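Long-range contacts in USP37 protein (Homo sapiens, PDB 3U12), which probably acts, as a whole enzyme, as a cysteine-type deubiquitinase cleaving bonds to the C-terminal glycine of ubiquitin, and is seen here as its pleckstrin homology (PH) domain: residues A[22-28]-A[97-103]; A[39-44]-A[55-60]. All coordinates share one frame; numbering follows the deposited sequence.

How the interactions relate
From the N terminus, the chain passes through 22-28, turning a corner at Gly-24, and then enters 39-44. Interaction 2 closes first: strand 39-48 runs on to a tight turn and strand 51-58 comes back, so that 55-60 lies against 39-44 in a beta hairpin. Interaction 1 closes last, when 97-103, the strand just ahead of helix 105-119, returns to pair with 22-28. Interaction 2 is therefore nested inside the loop closed by interaction 1. Their centres lie about 8 Å apart, and Ile-26 N to Lys-39 O and Phe-43 N to Ile-22 O are probable hydrogen bonds between them. Strand 25-30 thus stands between the hairpin and strand 97-104, linking both into the curled antiparallel sheet.

Interaction 1 (A[22-28]-A[97-103]); sequences IHGPIRI and FLSIDKV
Ile-100 packs against Ile-22 and Ile-26 where strand 97-101 runs antiparallel to strand 25-28, their short axes 165° apart in direction. This pairing joins the half of the PH-domain sheet carrying strands 39-48 and 51-58 to the half carrying 85-92 and 73-80; strand 97-104 then leads into the C-terminal helix 105-119. Ile-100 has the most surface buried here, and its two branches divide between Ile-26 and Ile-22: CG1 runs beside Ile-26 while CD1 and CG2 both reach Ile-22. With CG1 anti to the backbone N (chi1 -173°), that branch lies alongside Ile-26, CG1 to CG1 3.7 Å, and carries CD1 on to within 3.5 Å of Ile-22 O. The CG2 methyl meets Ile-22 CD1. Ile-28 and Leu-98 continue the same apolar face, to which Phe-43 also contributes.

Pro-25 has no N-H to give, so its pairing with Asp-101 rests on one backbone bond: Asp-101 N donates to Pro-25 O at 2.8 Å, with 164° at the hydrogen. The pyrrolidine CD also lies 3.2 Å from Asp-101 O. The Asp-101 carboxylate turns to other partners: its OD1 accepts a hydrogen bond from Ser-81 and forms a salt bridge with Arg-87.

Arg-27 and Ser-99 form a full hydrogen-bonded pair: Arg-27 N reaches Ser-99 O at 3.1 Å, and Ser-99 N reaches Arg-27 O at 2.9 Å. The arginine side chain lies on the face opposite Ile-26, Ile-28, Leu-98 and Ile-100. Its NH2 approaches the edge of the Phe-97 ring, 4.4 Å from CD2 and near the ring plane.

Just before the corner at Gly-24, a water donates to both His-23 O and Lys-102 O, 2.6 Å from each, bridging the two carbonyls.

Interaction 2 (A[39-44]-A[55-60]); sequences KEGSFE and VVHYNT
Lys-39 lays its aliphatic chain across one face of the Tyr-58 ring. A bend at chi3 (63°) brings CE almost over the ring centre, 3.9 Å from the Tyr-58 centroid and 11° off the normal, a CH-pi contact. NZ, farther out over the same face, adds a cation-pi interaction and donates to Thr-60 OG1 at 3.0 Å; a sulfate ion, probably from the crystallisation liquor, lies close to the Lys-39 side chain.

The Glu-40 carbonyl holds two partners: O accepts the N-H of Asn-59 at 3.1 Å, in a nearly straight bond, and also a hydrogen from a water that in turn accepts from Thr-60 N. The Glu-40 and Asn-59 side chains run side by side. At Gly-41, which has no side chain, the backbones draw together, its CA 4.1 Å from Tyr-58 CA, in a non-hydrogen-bonded pair.

Strands 39-48 and 51-58 form a beta hairpin of the PH-domain sheet, and its regular pairing is plain at Ser-42: Ser-42 N to His-57 O measures 2.8 Å and His-57 N to Ser-42 O 3.0 Å. Phe-43 then turns to the buried face, where its CE1 lies 3.8 Å from Val-56 CG2, and both side chains also touch Leu-98.

Glu-44 returns to the face of Ser-42. Its extended chain carries OE1 to 3.1 Å from His-57 CE1, near the plane of the imidazole, although carboxylate and ring are turned 65° apart. Its backbone N and O exchange hydrogen bonds with Val-55 O and N, both in the carbonyl plane, while Val-55 CG1 sits over one face of the His-57 ring, toward the rim.

Interaction 1 (A[22-28]-A[97-103])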
loop_
_atom_site.group_PDB
_atom_site.type_symbol
_atom_site.label_atom_id
_atom_site.label_comp_id
_atom_site.label_asym_id
_atom_site.label_seq_id
_atom_site.Cartn_x
_atom_site.Cartn_y
_atom_site.Cartn_z
ATOM N N ILE A 22 4.020 2.133 6.607
ATOM C CA ILE A 22 5.064 2.829 5.844
ATOM C C ILE A 22 4.543 4.185 5.416
ATOM O O ILE A 22 3.344 4.327 5.185
ATOM C CB ILE A 22 5.607 1.980 4.664
ATOM C CG1 ILE A 22 4.463 1.466 3.757
ATOM C CG2 ILE A 22 6.506 0.799 5.198
ATOM C CD1 ILE A 22 4.961 0.978 2.395
ATOM N N HIS A 23 5.444 5.154 5.262
ATOM C CA HIS A 23 5.161 6.556 4.987
ATOM C C HIS A 23 5.789 7.084 3.703
ATOM O O HIS A 23 6.897 6.691 3.352
ATOM C CB HIS A 23 5.689 7.396 6.169
ATOM C CG HIS A 23 5.142 6.977 7.499
ATOM N ND1 HIS A 23 4.090 7.661 8.100
ATOM C CD2 HIS A 23 5.507 5.948 8.298
ATOM C CE1 HIS A 23 3.853 7.024 9.234
ATOM N NE2 HIS A 23 4.669 5.979 9.390
ATOM N N GLY A 24 5.103 8.036 3.061
ATOM C CA GLY A 24 5.610 8.684 1.857
ATOM C C GLY A 24 4.521 9.258 0.976
ATOM O O GLY A 24 3.342 9.046 1.248
ATOM N N PRO A 25 4.880 9.972 -0.115
ATOM C CA PRO A 25 3.839 10.447 -1.039
ATOM C C PRO A 25 3.058 9.248 -1.597
ATOM O O PRO A 25 3.648 8.222 -1.956
ATOM C CB PRO A 25 4.631 11.186 -2.123
ATOM C CG PRO A 25 5.966 11.480 -1.501
ATOM C CD PRO A 25 6.231 10.300 -0.621
ATOM N N ILE A 26 1.734 9.368 -1.605
ATOM C CA ILE A 26 0.812 8.326 -2.049
ATOM C C ILE A 26 -0.056 8.788 -3.233
ATOM O O ILE A 26 -0.590 9.889 -3.211
ATOM C CB ILE A 26 -0.073 7.848 -0.857
ATOM C CG1 ILE A 26 0.783 7.061 0.186
ATOM C CG2 ILE A 26 -1.295 6.990 -1.333
ATOM C CD1 ILE A 26 0.051 6.797 1.545
ATOM N N ARG A 27 -0.210 7.912 -4.245
ATOM C CA ARG A 27 -1.056 8.144 -5.410
ATOM C C ARG A 27 -1.888 6.881 -5.586
ATOM O O ARG A 27 -1.350 5.781 -5.509
ATOM C CB ARG A 27 -0.195 8.379 -6.665
ATOM C CG ARG A 27 -0.695 9.497 -7.547
ATOM C CD ARG A 27 -0.197 9.349 -8.972
ATOM N NE ARG A 27 -1.063 8.459 -9.747
ATOM C CZ ARG A 27 -0.655 7.354 -10.363
ATOM N NH1 ARG A 27 0.625 6.999 -10.327
ATOM N NH2 ARG A 27 -1.519 6.603 -11.032
ATOM N N ILE A 28 -3.201 7.028 -5.782
ATOM C CA ILE A 28 -4.077 5.872 -5.946
ATOM C C ILE A 28 -4.941 6.020 -7.207
ATOM O O ILE A 28 -5.355 7.128 -7.555
ATOM C CB ILE A 28 -4.959 5.677 -4.656
ATOM C CG1 ILE A 28 -4.065 5.363 -3.405
ATOM C CG2 ILE A 28 -6.022 4.568 -4.829
ATOM C CD1 ILE A 28 -4.776 5.519 -2.136
ATOM N N PHE A 97 -4.981 0.430 -8.050
ATOM C CA PHE A 97 -3.534 0.579 -8.098
ATOM C C PHE A 97 -3.141 1.590 -7.034
ATOM O O PHE A 97 -3.593 2.735 -7.080
ATOM C CB PHE A 97 -3.106 1.076 -9.473
ATOM C CG PHE A 97 -1.610 1.150 -9.682
ATOM C CD1 PHE A 97 -0.836 -0.003 -9.708
ATOM C CD2 PHE A 97 -0.982 2.373 -9.893
ATOM C CE1 PHE A 97 0.543 0.066 -9.910
ATOM C CE2 PHE A 97 0.395 2.441 -10.125
ATOM C CZ PHE A 97 1.146 1.286 -10.145
ATOM N N LEU A 98 -2.334 1.156 -6.068
ATOM C CA LEU A 98 -1.863 1.978 -4.958
ATOM C C LEU A 98 -0.371 2.125 -5.030
ATOM O O LEU A 98 0.350 1.120 -5.059
ATOM C CB LEU A 98 -2.243 1.354 -3.601
ATOM C CG LEU A 98 -3.742 1.352 -3.226
ATOM C CD1 LEU A 98 -4.490 0.213 -3.902
ATOM C CD2 LEU A 98 -3.914 1.182 -1.747
ATOM N N SER A 99 0.099 3.369 -5.025
ATOM C CA SER A 99 1.524 3.661 -5.059
ATOM C C SER A 99 1.963 4.482 -3.860
ATOM O O SER A 99 1.235 5.360 -3.397
ATOM C CB SER A 99 1.893 4.371 -6.353
ATOM O OG SER A 99 1.748 3.464 -7.428
ATOM N N ILE A 100 3.151 4.172 -3.350
ATOM C CA ILE A 100 3.747 4.894 -2.226
ATOM C C ILE A 100 5.216 5.070 -2.576
ATOM O O ILE A 100 5.893 4.108 -2.958
ATOM C CB ILE A 100 3.472 4.269 -0.830
ATOM C CG1 ILE A 100 4.002 5.207 0.310
ATOM C CG2 ILE A 100 4.035 2.846 -0.721
ATOM C CD1 ILE A 100 3.482 4.909 1.747
ATOM N N ASP A 101 5.670 6.320 -2.545
ATOM C CA ASP A 101 7.011 6.670 -2.992
ATOM C C ASP A 101 7.937 7.077 -1.848
ATOM O O ASP A 101 7.470 7.301 -0.731
ATOM C CB ASP A 101 6.894 7.801 -4.032
ATOM C CG ASP A 101 8.110 7.936 -4.934
ATOM O OD1 ASP A 101 8.811 6.923 -5.144
ATOM O OD2 ASP A 101 8.371 9.055 -5.406
ATOM N N LYS A 102 9.262 7.124 -2.125
ATOM C CA LYS A 102 10.307 7.561 -1.197
ATOM C C LYS A 102 10.275 6.816 0.162
ATOM O O LYS A 102 10.542 7.408 1.209
ATOM C CB LYS A 102 10.214 9.097 -0.990
ATOM C CG LYS A 102 10.449 9.906 -2.264
ATOM C CD LYS A 102 10.250 11.403 -2.018
ATOM C CE LYS A 102 10.399 12.237 -3.271
ATOM N NZ LYS A 102 11.797 12.254 -3.782
ATOM N N VAL A 103 9.982 5.514 0.132
ATOM C CA VAL A 103 9.946 4.679 1.336
ATOM C C VAL A 103 11.354 4.186 1.630
ATOM O O VAL A 103 11.966 3.644 0.712
ATOM C CB VAL A 103 8.969 3.487 1.142
ATOM C CG1 VAL A 103 8.874 2.626 2.397
ATOM C CG2 VAL A 103 7.582 3.976 0.713
HETATM O O HOH W 1 8.952 8.317 3.038
#

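Interaction 2 (A[39-44]-A[55-60])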
loop_
_atom_site.group_PDB
_atom_site.type_symbol
_atom_site.label_atom_id
_atom_site.label_comp_id
_atom_site.label_asym_id
_atom_site.label_seq_id
_atom_site.Cartn_x
_atom_site.Cartn_y
_atom_site.Cartn_z
ATOM N N LYS A 39 0.006 12.540 -2.582
ATOM C CA LYS A 39 -0.312 13.138 -1.285
ATOM C C LYS A 39 0.436 12.399 -0.196
ATOM O O LYS A 39 0.329 11.174 -0.102
ATOM C CB LYS A 39 -1.826 13.055 -0.981
ATOM C CG LYS A 39 -2.722 13.898 -1.871
ATOM C CD LYS A 39 -4.224 13.590 -1.657
ATOM C CE LYS A 39 -4.763 13.887 -0.267
ATOM N NZ LYS A 39 -4.312 15.205 0.270
ATOM N N GLU A 40 1.131 13.146 0.664
ATOM C CA GLU A 40 1.892 12.586 1.779
ATOM C C GLU A 40 0.968 11.815 2.727
ATOM O O GLU A 40 -0.095 12.315 3.101
ATOM C CB GLU A 40 2.588 13.722 2.537
ATOM C CG GLU A 40 3.650 13.255 3.522
ATOM C CD GLU A 40 4.849 12.529 2.936
ATOM O OE1 GLU A 40 5.337 11.586 3.598
ATOM O OE2 GLU A 40 5.298 12.890 1.822
ATOM N N GLY A 41 1.384 10.617 3.121
ATOM C CA GLY A 41 0.589 9.822 4.051
ATOM C C GLY A 41 1.211 8.506 4.426
ATOM O O GLY A 41 2.422 8.364 4.365
ATOM N N SER A 42 0.384 7.520 4.789
ATOM C CA SER A 42 0.894 6.221 5.166
ATOM C C SER A 42 -0.048 5.092 4.737
ATOM O O SER A 42 -1.246 5.334 4.533
ATOM C CB SER A 42 1.119 6.180 6.681
ATOM O OG SER A 42 -0.127 6.173 7.364
ATOM N N PHE A 43 0.527 3.884 4.562
ATOM C CA PHE A 43 -0.145 2.607 4.350
ATOM C C PHE A 43 0.019 1.872 5.688
ATOM O O PHE A 43 1.139 1.762 6.180
ATOM C CB PHE A 43 0.537 1.767 3.264
ATOM C CG PHE A 43 0.278 2.167 1.829
ATOM C CD1 PHE A 43 -0.623 3.181 1.518
ATOM C CD2 PHE A 43 0.919 1.510 0.784
ATOM C CE1 PHE A 43 -0.831 3.568 0.184
ATOM C CE2 PHE A 43 0.680 1.877 -0.543
ATOM C CZ PHE A 43 -0.157 2.922 -0.831
ATOM N N GLU A 44 -1.069 1.374 6.266
ATOM C CA GLU A 44 -0.995 0.650 7.546
ATOM C C GLU A 44 -1.754 -0.654 7.387
ATOM O O GLU A 44 -2.870 -0.646 6.863
ATOM C CB GLU A 44 -1.679 1.482 8.646
ATOM C CG GLU A 44 -1.628 0.877 10.042
ATOM C CD GLU A 44 -2.258 1.725 11.132
ATOM O OE1 GLU A 44 -3.327 2.323 10.887
ATOM O OE2 GLU A 44 -1.711 1.745 12.256
ATOM N N VAL A 55 -5.069 0.373 5.293
ATOM C CA VAL A 55 -5.641 1.690 5.531
ATOM C C VAL A 55 -4.701 2.735 4.953
ATOM O O VAL A 55 -3.496 2.717 5.230
ATOM C CB VAL A 55 -5.925 1.987 7.020
ATOM C CG1 VAL A 55 -6.645 3.331 7.176
ATOM C CG2 VAL A 55 -6.763 0.886 7.637
ATOM N N VAL A 56 -5.272 3.678 4.199
ATOM C CA VAL A 56 -4.544 4.809 3.631
ATOM C C VAL A 56 -4.910 6.045 4.459
ATOM O O VAL A 56 -6.055 6.492 4.433
ATOM C CB VAL A 56 -4.865 5.005 2.124
ATOM C CG1 VAL A 56 -4.179 6.262 1.571
ATOM C CG2 VAL A 56 -4.479 3.763 1.312
ATOM N N HIS A 57 -3.944 6.578 5.202
ATOM C CA HIS A 57 -4.141 7.801 6.002
ATOM C C HIS A 57 -3.356 8.905 5.306
ATOM O O HIS A 57 -2.210 8.684 4.880
ATOM C CB HIS A 57 -3.515 7.659 7.401
ATOM C CG HIS A 57 -4.179 6.705 8.339
ATOM N ND1 HIS A 57 -3.717 5.412 8.486
ATOM C CD2 HIS A 57 -5.100 6.951 9.302
ATOM C CE1 HIS A 57 -4.412 4.892 9.483
ATOM N NE2 HIS A 57 -5.274 5.784 9.998
ATOM N N TYR A 58 -3.937 10.089 5.219
ATOM C CA TYR A 58 -3.250 11.238 4.650
ATOM C C TYR A 58 -2.913 12.202 5.759
ATOM O O TYR A 58 -3.674 12.320 6.721
ATOM C CB TYR A 58 -4.100 11.936 3.584
ATOM C CG TYR A 58 -4.326 11.090 2.351
ATOM C CD1 TYR A 58 -3.256 10.661 1.568
ATOM C CD2 TYR A 58 -5.616 10.773 1.926
ATOM C CE1 TYR A 58 -3.459 9.880 0.435
ATOM C CE2 TYR A 58 -5.831 10.000 0.788
ATOM C CZ TYR A 58 -4.750 9.586 0.026
ATOM O OH TYR A 58 -4.958 8.810 -1.084
ATOM N N ASN A 59 -1.755 12.879 5.636
ATOM C CA ASN A 59 -1.320 13.901 6.589
ATOM C C ASN A 59 -2.352 15.022 6.701
ATOM O O ASN A 59 -2.586 15.473 7.809
ATOM C CB ASN A 59 0.033 14.503 6.189
ATOM C CG ASN A 59 1.221 13.625 6.457
ATOM O OD1 ASN A 59 1.119 12.411 6.666
ATOM N ND2 ASN A 59 2.388 14.233 6.437
ATOM N N THR A 60 -2.982 15.442 5.576
ATOM C CA THR A 60 -3.987 16.520 5.545
ATOM C C THR A 60 -5.280 16.163 6.301
ATOM O O THR A 60 -6.051 17.058 6.623
ATOM C CB THR A 60 -4.313 16.979 4.109
ATOM O OG1 THR A 60 -4.392 15.852 3.241
ATOM C CG2 THR A 60 -3.313 17.987 3.570
HETATM O O HOH W 2 -1.351 14.795 3.058
#